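PDB 2OWN: putative Oleoyl-[acyl-carrier protein] thioesterase from Lactobacillus plantarum, which probably hydrolyses the thioester of oleoyl-[acyl-carrier protein], releasing the fatty acid, as a double-hotdog acyl-ACP thioesterase. Local coordinates for residues I35-L40 and V82-R87; R87-N92 and Y97-I102; D186-T191 and C248-Q253. One frame throughout, in Å; residues are numbered along the deposited sequence.

Interaction 1 of 3, residues I35-L40 and V82-R87; sequences IDIAVL and VTIAVR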
loop_
_atom_site.group_PDB
_atom_site.type_symbol
_atom_site.label_atom_id
_atom_site.label_comp_id
_atom_site.label_asym_id
_atom_site.label_seq_id
_atom_site.Cartn_x
_atom_site.Cartn_y
_atom_site.Cartn_z
ATOM N N ILE B 35 -7.005 -6.492 6.063
ATOM C CA ILE B 35 -7.398 -5.608 7.199
ATOM C C ILE B 35 -7.798 -4.217 6.679
ATOM O O ILE B 35 -8.779 -3.648 7.182
ATOM C CB ILE B 35 -6.294 -5.519 8.300
ATOM C CG1 ILE B 35 -6.056 -6.893 8.934
ATOM C CG2 ILE B 35 -6.645 -4.511 9.394
ATOM C CD1 ILE B 35 -7.257 -7.533 9.629
ATOM N N ASP B 36 -7.044 -3.682 5.703
ATOM C CA ASP B 36 -7.352 -2.369 5.066
ATOM C C ASP B 36 -8.805 -2.259 4.549
ATOM O O ASP B 36 -9.512 -1.294 4.887
ATOM C CB ASP B 36 -6.385 -2.026 3.901
ATOM C CG ASP B 36 -5.023 -1.476 4.332
ATOM O OD1 ASP B 36 -4.834 -0.955 5.452
ATOM O OD2 ASP B 36 -4.124 -1.516 3.453
ATOM N N ILE B 37 -9.229 -3.266 3.779
ATOM C CA ILE B 37 -10.601 -3.311 3.197
ATOM C C ILE B 37 -11.687 -3.626 4.244
ATOM O O ILE B 37 -12.813 -3.168 4.081
ATOM C CB ILE B 37 -10.703 -4.212 1.910
ATOM C CG1 ILE B 37 -10.562 -5.717 2.206
ATOM C CG2 ILE B 37 -9.683 -3.708 0.852
ATOM C CD1 ILE B 37 -10.535 -6.599 0.950
ATOM N N ALA B 38 -11.360 -4.428 5.275
ATOM C CA ALA B 38 -12.296 -4.734 6.392
ATOM C C ALA B 38 -12.608 -3.437 7.160
ATOM O O ALA B 38 -13.779 -3.107 7.362
ATOM C CB ALA B 38 -11.730 -5.788 7.335
ATOM N N VAL B 39 -11.545 -2.707 7.526
ATOM C CA VAL B 39 -11.627 -1.397 8.225
ATOM C C VAL B 39 -12.295 -0.310 7.339
ATOM O O VAL B 39 -12.998 0.551 7.881
ATOM C CB VAL B 39 -10.230 -0.975 8.818
ATOM C CG1 VAL B 39 -10.181 0.500 9.290
ATOM C CG2 VAL B 39 -9.842 -1.930 9.943
ATOM N N LEU B 40 -12.062 -0.355 6.010
ATOM C CA LEU B 40 -12.700 0.553 5.019
ATOM C C LEU B 40 -14.223 0.385 5.083
ATOM O O LEU B 40 -14.935 1.379 5.093
ATOM C CB LEU B 40 -12.220 0.293 3.578
ATOM C CG LEU B 40 -12.742 1.204 2.451
ATOM C CD1 LEU B 40 -12.287 2.649 2.659
ATOM C CD2 LEU B 40 -12.290 0.697 1.101
ATOM N N VAL B 82 -14.502 -8.258 -4.749
ATOM C CA VAL B 82 -14.947 -8.883 -3.486
ATOM C C VAL B 82 -15.977 -8.006 -2.786
ATOM O O VAL B 82 -15.952 -6.785 -2.948
ATOM C CB VAL B 82 -13.787 -9.171 -2.482
ATOM C CG1 VAL B 82 -12.811 -10.179 -3.078
ATOM C CG2 VAL B 82 -13.062 -7.870 -1.999
ATOM N N THR B 83 -16.850 -8.651 -2.004
ATOM C CA THR B 83 -17.894 -8.011 -1.212
ATOM C C THR B 83 -17.412 -8.068 0.248
ATOM O O THR B 83 -17.113 -9.171 0.740
ATOM C CB THR B 83 -19.244 -8.715 -1.417
ATOM O OG1 THR B 83 -19.626 -8.574 -2.791
ATOM C CG2 THR B 83 -20.341 -8.119 -0.540
ATOM N N ILE B 84 -17.287 -6.899 0.897
ATOM C CA ILE B 84 -16.861 -6.788 2.310
ATOM C C ILE B 84 -18.108 -6.433 3.129
ATOM O O ILE B 84 -18.585 -5.294 3.045
ATOM C CB ILE B 84 -15.727 -5.734 2.602
ATOM C CG1 ILE B 84 -14.501 -5.897 1.692
ATOM C CG2 ILE B 84 -15.301 -5.801 4.088
ATOM C CD1 ILE B 84 -14.642 -5.331 0.313
ATOM N N ALA B 85 -18.636 -7.416 3.870
ATOM C CA ALA B 85 -19.800 -7.251 4.759
ATOM C C ALA B 85 -19.249 -7.037 6.173
ATOM O O ALA B 85 -18.265 -7.688 6.543
ATOM C CB ALA B 85 -20.706 -8.459 4.712
ATOM N N VAL B 86 -19.869 -6.129 6.938
ATOM C CA VAL B 86 -19.452 -5.787 8.321
ATOM C C VAL B 86 -20.667 -5.625 9.268
ATOM O O VAL B 86 -21.752 -5.259 8.815
ATOM C CB VAL B 86 -18.552 -4.507 8.308
ATOM C CG1 VAL B 86 -19.335 -3.262 7.853
ATOM C CG2 VAL B 86 -17.909 -4.276 9.668
ATOM N N ARG B 87 -20.458 -5.911 10.561
ATOM C CA ARG B 87 -21.497 -5.819 11.599
ATOM C C ARG B 87 -20.917 -5.563 12.998
ATOM O O ARG B 87 -20.015 -6.291 13.425
ATOM C CB ARG B 87 -22.332 -7.116 11.588
ATOM C CG ARG B 87 -23.495 -7.194 12.603
ATOM C CD ARG B 87 -24.420 -8.389 12.343
ATOM N NE ARG B 87 -23.805 -9.699 12.607
ATOM C CZ ARG B 87 -24.364 -10.903 12.390
ATOM N NH1 ARG B 87 -25.590 -11.042 11.856
ATOM N NH2 ARG B 87 -23.668 -12.012 12.693
#
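I37 and A38 of helix 31-48 rest on V82 and I84 of strand 81-91, a helix-on-sheet contact of the N-terminal hotdog domain, in which a long central helix is wrapped by a curved antiparallel sheet. The axes of the two segments approach to 8.4 Å and cross at -55°, and no hydrogen bond joins them; the contact is apolar and buried.

Between side chains, I37 takes part in both contacts. Its CG1 lies between the backbone N and the carbonyl carbon (chi1 70°), and the chain then runs on extended to CD1. CG1 meets CG1 of I84 at 4.0 Å, while CD1 reaches CG2 of V82 at 4.1 Å and is equally near I84 CG1. I37 crosses both strand residues at about a right angle, and its terminal methyl is thus shared between two residues that point to the same side of the strand.

Between side chain and helix backbone, I84 is the active partner. Its CG2 branch turns to the helix main chain and lies 3.9 Å from CA of A38, where the CA atoms of A38 and I84 are 6.5 Å apart.

Around the contact, F100 of strand 95-103 packs on A38 and I102 of the same strand on I84, and H16 of strand 12-17 touches both I37 and I84. Y21 of the second subunit packs on I37, so this part of the helix also faces the dimer partner. The tightest approach sets a methyl against a carbonyl oxygen, I84 CG2 to I37 O at 3.6 Å.

Interaction 2 of 3, residues R87-N92 and Y97-I102; sequences RGSAYN and YREFWI
A classic beta bulge interrupts the antiparallel hairpin of strands 81-91 and 95-103: S89 and A90 both face Y97, overlapping an inverse gamma turn centred on G88. R87 and E99 form a hydrogen-bonded pair, with R87 N to E99 O and E99 N to R87 O both 3.0 Å. Within the bulge, Y97 N donates to A90 O at 2.8 Å, and A90 N returns a longer, nearly straight bond to Y97 O (3.3 Å, 176°).

The bulge turns the S89 side chain to E99, whose OE1 receives S89 OG through its anti lone pair at 2.6 Å. R87 NH2 reaches the same oxygen, which lies at the edge of the guanidinium, in a weak salt bridge of 3.5 Å. The bend at chi3 (69°) carries that guanidinium past W101, with NH2 3.7 Å from CH2 and the two planes nearly perpendicular. On the other face of the sheet, CA of G88 lies over the R98 guanidinium, 3.9 Å from NH2.

Y112 of strand 109-121 hydrogen-bonds the second carboxylate oxygen of E99, while R98 makes a cation-pi contact with Y138 and F100 packs under helix 31-48 against A38 and S42.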
loop_
_atom_site.group_PDB
_atom_site.type_symbol
_atom_site.label_atom_id
_atom_site.label_comp_id
_atom_site.label_asym_id
_atom_site.label_seq_id
_atom_site.Cartn_x
_atom_site.Cartn_y
_atom_site.Cartn_z
ATOM N N ARG B 87 -20.458 -5.911 10.561
ATOM C CA ARG B 87 -21.497 -5.819 11.599
ATOM C C ARG B 87 -20.917 -5.563 12.998
ATOM O O ARG B 87 -20.015 -6.291 13.425
ATOM C CB ARG B 87 -22.332 -7.116 11.588
ATOM C CG ARG B 87 -23.495 -7.194 12.603
ATOM C CD ARG B 87 -24.420 -8.389 12.343
ATOM N NE ARG B 87 -23.805 -9.699 12.607
ATOM C CZ ARG B 87 -24.364 -10.903 12.390
ATOM N NH1 ARG B 87 -25.590 -11.042 11.856
ATOM N NH2 ARG B 87 -23.668 -12.012 12.693
ATOM N N GLY B 88 -21.445 -4.543 13.694
ATOM C CA GLY B 88 -21.083 -4.194 15.079
ATOM C C GLY B 88 -22.084 -5.086 15.805
ATOM O O GLY B 88 -23.173 -4.646 16.156
ATOM N N SER B 89 -21.696 -6.351 15.963
ATOM C CA SER B 89 -22.533 -7.422 16.539
ATOM C C SER B 89 -23.012 -7.223 17.972
ATOM O O SER B 89 -24.220 -7.335 18.237
ATOM C CB SER B 89 -21.794 -8.760 16.424
ATOM O OG SER B 89 -21.517 -9.013 15.063
ATOM N N ALA B 90 -22.071 -6.926 18.871
ATOM C CA ALA B 90 -22.379 -6.726 20.299
ATOM C C ALA B 90 -21.308 -5.963 21.085
ATOM O O ALA B 90 -20.258 -5.609 20.531
ATOM C CB ALA B 90 -22.636 -8.084 20.943
ATOM N N TYR B 91 -21.615 -5.673 22.354
ATOM C CA TYR B 91 -20.694 -4.973 23.274
ATOM C C TYR B 91 -21.071 -5.149 24.762
ATOM O O TYR B 91 -22.224 -5.464 25.074
ATOM C CB TYR B 91 -20.636 -3.464 22.946
ATOM C CG TYR B 91 -21.883 -2.670 23.334
ATOM C CD1 TYR B 91 -23.084 -2.784 22.596
ATOM C CD2 TYR B 91 -21.867 -1.789 24.448
ATOM C CE1 TYR B 91 -24.258 -2.039 22.967
ATOM C CE2 TYR B 91 -23.030 -1.037 24.824
ATOM C CZ TYR B 91 -24.216 -1.170 24.079
ATOM O OH TYR B 91 -25.330 -0.450 24.430
ATOM N N ASN B 92 -20.080 -4.958 25.636
ATOM C CA ASN B 92 -20.233 -4.981 27.110
ATOM C C ASN B 92 -19.732 -3.571 27.603
ATOM O O ASN B 92 -19.385 -2.741 26.743
ATOM C CB ASN B 92 -19.602 -6.275 27.719
ATOM C CG ASN B 92 -18.065 -6.310 27.731
ATOM O OD1 ASN B 92 -17.364 -5.410 27.281
ATOM N ND2 ASN B 92 -17.540 -7.403 28.274
ATOM N N TYR B 97 -17.558 -6.073 20.273
ATOM C CA TYR B 97 -17.341 -7.234 19.381
ATOM C C TYR B 97 -17.793 -6.889 17.948
ATOM O O TYR B 97 -18.988 -6.672 17.734
ATOM C CB TYR B 97 -18.079 -8.462 19.940
ATOM C CG TYR B 97 -17.953 -9.731 19.118
ATOM C CD1 TYR B 97 -16.700 -10.376 18.975
ATOM C CD2 TYR B 97 -19.090 -10.336 18.520
ATOM C CE1 TYR B 97 -16.569 -11.584 18.213
ATOM C CE2 TYR B 97 -18.976 -11.547 17.761
ATOM C CZ TYR B 97 -17.710 -12.160 17.613
ATOM O OH TYR B 97 -17.603 -13.319 16.887
ATOM N N ARG B 98 -16.843 -6.856 16.997
ATOM C CA ARG B 98 -17.094 -6.527 15.579
ATOM C C ARG B 98 -16.670 -7.664 14.637
ATOM O O ARG B 98 -15.525 -8.137 14.710
ATOM C CB ARG B 98 -16.383 -5.221 15.238
ATOM C CG ARG B 98 -16.534 -4.715 13.786
ATOM C CD ARG B 98 -16.081 -3.260 13.644
ATOM N NE ARG B 98 -17.119 -2.370 14.176
ATOM C CZ ARG B 98 -18.104 -1.776 13.484
ATOM N NH1 ARG B 98 -18.245 -1.898 12.153
ATOM N NH2 ARG B 98 -18.975 -1.011 14.152
ATOM N N GLU B 99 -17.596 -8.062 13.752
ATOM C CA GLU B 99 -17.410 -9.124 12.755
ATOM C C GLU B 99 -17.327 -8.566 11.326
ATOM O O GLU B 99 -17.968 -7.547 11.021
ATOM C CB GLU B 99 -18.548 -10.129 12.834
ATOM C CG GLU B 99 -18.526 -10.986 14.083
ATOM C CD GLU B 99 -19.710 -11.900 14.129
ATOM O OE1 GLU B 99 -20.786 -11.491 14.609
ATOM O OE2 GLU B 99 -19.558 -13.072 13.758
ATOM N N PHE B 100 -16.547 -9.250 10.474
ATOM C CA PHE B 100 -16.359 -8.895 9.046
ATOM C C PHE B 100 -16.370 -10.170 8.189
ATOM O O PHE B 100 -15.822 -11.189 8.625
ATOM C CB PHE B 100 -15.018 -8.207 8.735
ATOM C CG PHE B 100 -14.621 -7.094 9.669
ATOM C CD1 PHE B 100 -14.104 -7.396 10.948
ATOM C CD2 PHE B 100 -14.615 -5.749 9.241
ATOM C CE1 PHE B 100 -13.684 -6.373 11.833
ATOM C CE2 PHE B 100 -14.181 -4.708 10.126
ATOM C CZ PHE B 100 -13.714 -5.026 11.423
ATOM N N TRP B 101 -16.946 -10.093 6.985
ATOM C CA TRP B 101 -16.989 -11.204 6.014
ATOM C C TRP B 101 -16.530 -10.696 4.655
ATOM O O TRP B 101 -17.110 -9.729 4.156
ATOM C CB TRP B 101 -18.391 -11.769 5.844
ATOM C CG TRP B 101 -18.963 -12.358 7.047
ATOM C CD1 TRP B 101 -18.998 -13.679 7.376
ATOM C CD2 TRP B 101 -19.608 -11.655 8.106
ATOM N NE1 TRP B 101 -19.623 -13.850 8.584
ATOM C CE2 TRP B 101 -20.010 -12.627 9.064
ATOM C CE3 TRP B 101 -19.883 -10.290 8.354
ATOM C CZ2 TRP B 101 -20.680 -12.281 10.265
ATOM C CZ3 TRP B 101 -20.565 -9.931 9.557
ATOM C CH2 TRP B 101 -20.948 -10.934 10.496
ATOM N N ILE B 102 -15.481 -11.306 4.099
ATOM C CA ILE B 102 -14.958 -10.983 2.762
ATOM C C ILE B 102 -15.470 -12.165 1.927
ATOM O O ILE B 102 -15.118 -13.320 2.245
ATOM C CB ILE B 102 -13.422 -10.876 2.709
ATOM C CG1 ILE B 102 -12.864 -9.917 3.779
ATOM C CG2 ILE B 102 -12.967 -10.441 1.328
ATOM C CD1 ILE B 102 -13.345 -8.518 3.703
#

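Interaction 3 of 3, residues D186-T191 and C248-Q253; sequences DWLVDT and CEVTIQ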
loop_
_atom_site.group_PDB
_atom_site.type_symbol
_atom_site.label_atom_id
_atom_site.label_comp_id
_atom_site.label_asym_id
_atom_site.label_seq_id
_atom_site.Cartn_x
_atom_site.Cartn_y
_atom_site.Cartn_z
ATOM N N ASP B 186 3.028 -5.942 7.258
ATOM C CA ASP B 186 4.190 -5.711 6.370
ATOM C C ASP B 186 5.455 -6.234 7.058
ATOM O O ASP B 186 6.248 -6.901 6.417
ATOM C CB ASP B 186 4.463 -4.221 6.054
ATOM C CG ASP B 186 3.288 -3.493 5.374
ATOM O OD1 ASP B 186 2.412 -4.133 4.764
ATOM O OD2 ASP B 186 3.269 -2.246 5.446
ATOM N N TRP B 187 5.591 -5.953 8.363
ATOM C CA TRP B 187 6.759 -6.358 9.170
ATOM C C TRP B 187 6.693 -7.843 9.516
ATOM O O TRP B 187 7.692 -8.543 9.358
ATOM C CB TRP B 187 6.912 -5.532 10.472
ATOM C CG TRP B 187 6.743 -4.057 10.288
ATOM C CD1 TRP B 187 7.177 -3.320 9.231
ATOM C CD2 TRP B 187 6.167 -3.139 11.216
ATOM N NE1 TRP B 187 6.854 -2.012 9.404
ATOM C CE2 TRP B 187 6.243 -1.852 10.620
ATOM C CE3 TRP B 187 5.579 -3.272 12.496
ATOM C CZ2 TRP B 187 5.740 -0.683 11.256
ATOM C CZ3 TRP B 187 5.071 -2.108 13.144
ATOM C CH2 TRP B 187 5.163 -0.827 12.512
ATOM N N LEU B 188 5.523 -8.291 10.001
ATOM C CA LEU B 188 5.250 -9.698 10.399
ATOM C C LEU B 188 5.508 -10.711 9.287
ATOM O O LEU B 188 6.277 -11.653 9.478
ATOM C CB LEU B 188 3.798 -9.862 10.890
ATOM C CG LEU B 188 3.406 -9.165 12.204
ATOM C CD1 LEU B 188 1.882 -8.988 12.343
ATOM C CD2 LEU B 188 3.986 -9.905 13.403
ATOM N N VAL B 189 4.884 -10.475 8.128
ATOM C CA VAL B 189 5.004 -11.365 6.952
ATOM C C VAL B 189 6.412 -11.300 6.345
ATOM O O VAL B 189 6.965 -12.355 6.031
ATOM C CB VAL B 189 3.881 -11.115 5.897
ATOM C CG1 VAL B 189 4.040 -12.037 4.687
ATOM C CG2 VAL B 189 2.511 -11.330 6.554
ATOM N N ASP B 190 6.971 -10.085 6.194
ATOM C CA ASP B 190 8.343 -9.903 5.650
ATOM C C ASP B 190 9.451 -10.531 6.539
ATOM O O ASP B 190 10.545 -10.783 6.024
ATOM C CB ASP B 190 8.678 -8.436 5.353
ATOM C CG ASP B 190 10.016 -8.275 4.657
ATOM O OD1 ASP B 190 10.160 -8.831 3.543
ATOM O OD2 ASP B 190 10.926 -7.692 5.280
ATOM N N THR B 191 9.199 -10.748 7.848
ATOM C CA THR B 191 10.167 -11.447 8.752
ATOM C C THR B 191 10.505 -12.848 8.192
ATOM O O THR B 191 11.662 -13.273 8.270
ATOM C CB THR B 191 9.652 -11.593 10.209
ATOM O OG1 THR B 191 9.288 -10.310 10.725
ATOM C CG2 THR B 191 10.723 -12.229 11.139
ATOM N N CYS B 248 3.016 -6.026 19.529
ATOM C CA CYS B 248 2.084 -6.937 18.862
ATOM C C CYS B 248 2.549 -8.404 18.905
ATOM O O CYS B 248 3.732 -8.657 18.654
ATOM C CB CYS B 248 1.924 -6.471 17.413
ATOM S SG CYS B 248 0.811 -7.376 16.359
ATOM N N GLU B 249 1.651 -9.325 19.287
ATOM C CA GLU B 249 1.898 -10.798 19.311
ATOM C C GLU B 249 0.942 -11.427 18.308
ATOM O O GLU B 249 -0.270 -11.154 18.363
ATOM C CB GLU B 249 1.755 -11.435 20.697
ATOM C CG GLU B 249 2.985 -11.279 21.582
ATOM C CD GLU B 249 2.883 -12.074 22.872
ATOM O OE1 GLU B 249 1.892 -11.879 23.612
ATOM O OE2 GLU B 249 3.821 -12.853 23.173
ATOM N N VAL B 250 1.487 -12.242 17.389
ATOM C CA VAL B 250 0.724 -12.887 16.308
ATOM C C VAL B 250 1.100 -14.353 16.053
ATOM O O VAL B 250 2.285 -14.715 16.109
ATOM C CB VAL B 250 0.868 -12.056 14.973
ATOM C CG1 VAL B 250 0.228 -12.748 13.728
ATOM C CG2 VAL B 250 0.306 -10.643 15.139
ATOM N N THR B 251 0.076 -15.179 15.810
ATOM C CA THR B 251 0.240 -16.592 15.449
ATOM C C THR B 251 -0.512 -16.791 14.124
ATOM O O THR B 251 -1.685 -16.432 14.032
ATOM C CB THR B 251 -0.200 -17.544 16.550
ATOM O OG1 THR B 251 0.663 -17.354 17.677
ATOM C CG2 THR B 251 -0.074 -18.997 16.081
ATOM N N ILE B 252 0.180 -17.343 13.120
ATOM C CA ILE B 252 -0.384 -17.593 11.788
ATOM C C ILE B 252 -0.310 -19.087 11.468
ATOM O O ILE B 252 0.735 -19.708 11.689
ATOM C CB ILE B 252 0.340 -16.787 10.667
ATOM C CG1 ILE B 252 0.355 -15.283 10.970
ATOM C CG2 ILE B 252 -0.316 -17.030 9.285
ATOM C CD1 ILE B 252 1.134 -14.453 9.952
ATOM N N GLN B 253 -1.420 -19.635 10.966
ATOM C CA GLN B 253 -1.522 -21.021 10.523
ATOM C C GLN B 253 -1.466 -20.942 8.992
ATOM O O GLN B 253 -2.199 -20.136 8.380
ATOM C CB GLN B 253 -2.808 -21.684 11.025
ATOM C CG GLN B 253 -3.013 -21.617 12.566
ATOM C CD GLN B 253 -1.921 -22.308 13.392
ATOM O OE1 GLN B 253 -1.124 -23.091 12.879
ATOM N NE2 GLN B 253 -1.913 -22.037 14.693
#
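Buried apolar packing of a helix against a strand joins L188, on helix 184-191, to V250 and C248, on strand 246-256. L188 makes the close contacts from the helix side. Its CG stands beside the backbone N, anti to the carbonyl carbon (chi1 -67°), and both methyls of the fork are directed at the strand. CD1 meets CG2 of V250 at 3.6 Å; CD2 lies 4.1 Å from CB of the same valine, so the fork addresses one branch and the branching carbon together. C248 touches more lightly, its SG 4.5 Å from L188 CD1. The backbones stay well apart, with 8.1 Å between the CA atoms of L188 and V250, and no hydrogen bond joins the segments.

This is the helix-on-sheet core of the C-terminal hotdog domain, where V250 and C248 point to the side of the sheet that receives the helix. L188 also packs on H238 and I240 of strand 233-241, and V207 of strand 200-209 touches V250 and C248. Farther round the helix, D190 and V189 meet the second subunit: D190 OD1 accepts a hydrogen bond from F170 N of that subunit, and V189 packs on its F171.

Overall arrangement
Interactions 1 and 3 are helix-on-sheet contacts, one in each hotdog domain though on non-equivalent strands, with centres 20 Å apart on opposite sides of the chain's centre; their nearest atoms are about 7 Å apart, and both touch the second subunit. Interaction 2 continues interaction 1 along strand 81-91, through the shared R87. Their centres are 11 Å apart, and A85 O and W101 N, 2.8 Å apart, probably hydrogen-bond, while A38 O packs on F100 CE2. Interaction 3 is about 23 Å from interaction 2, centre to centre. An unidentified ligand has its nearest atom about 3 Å from the R98 side chain in interaction 2; it probably came from the crystallisation liquor, although it may mark a pocket.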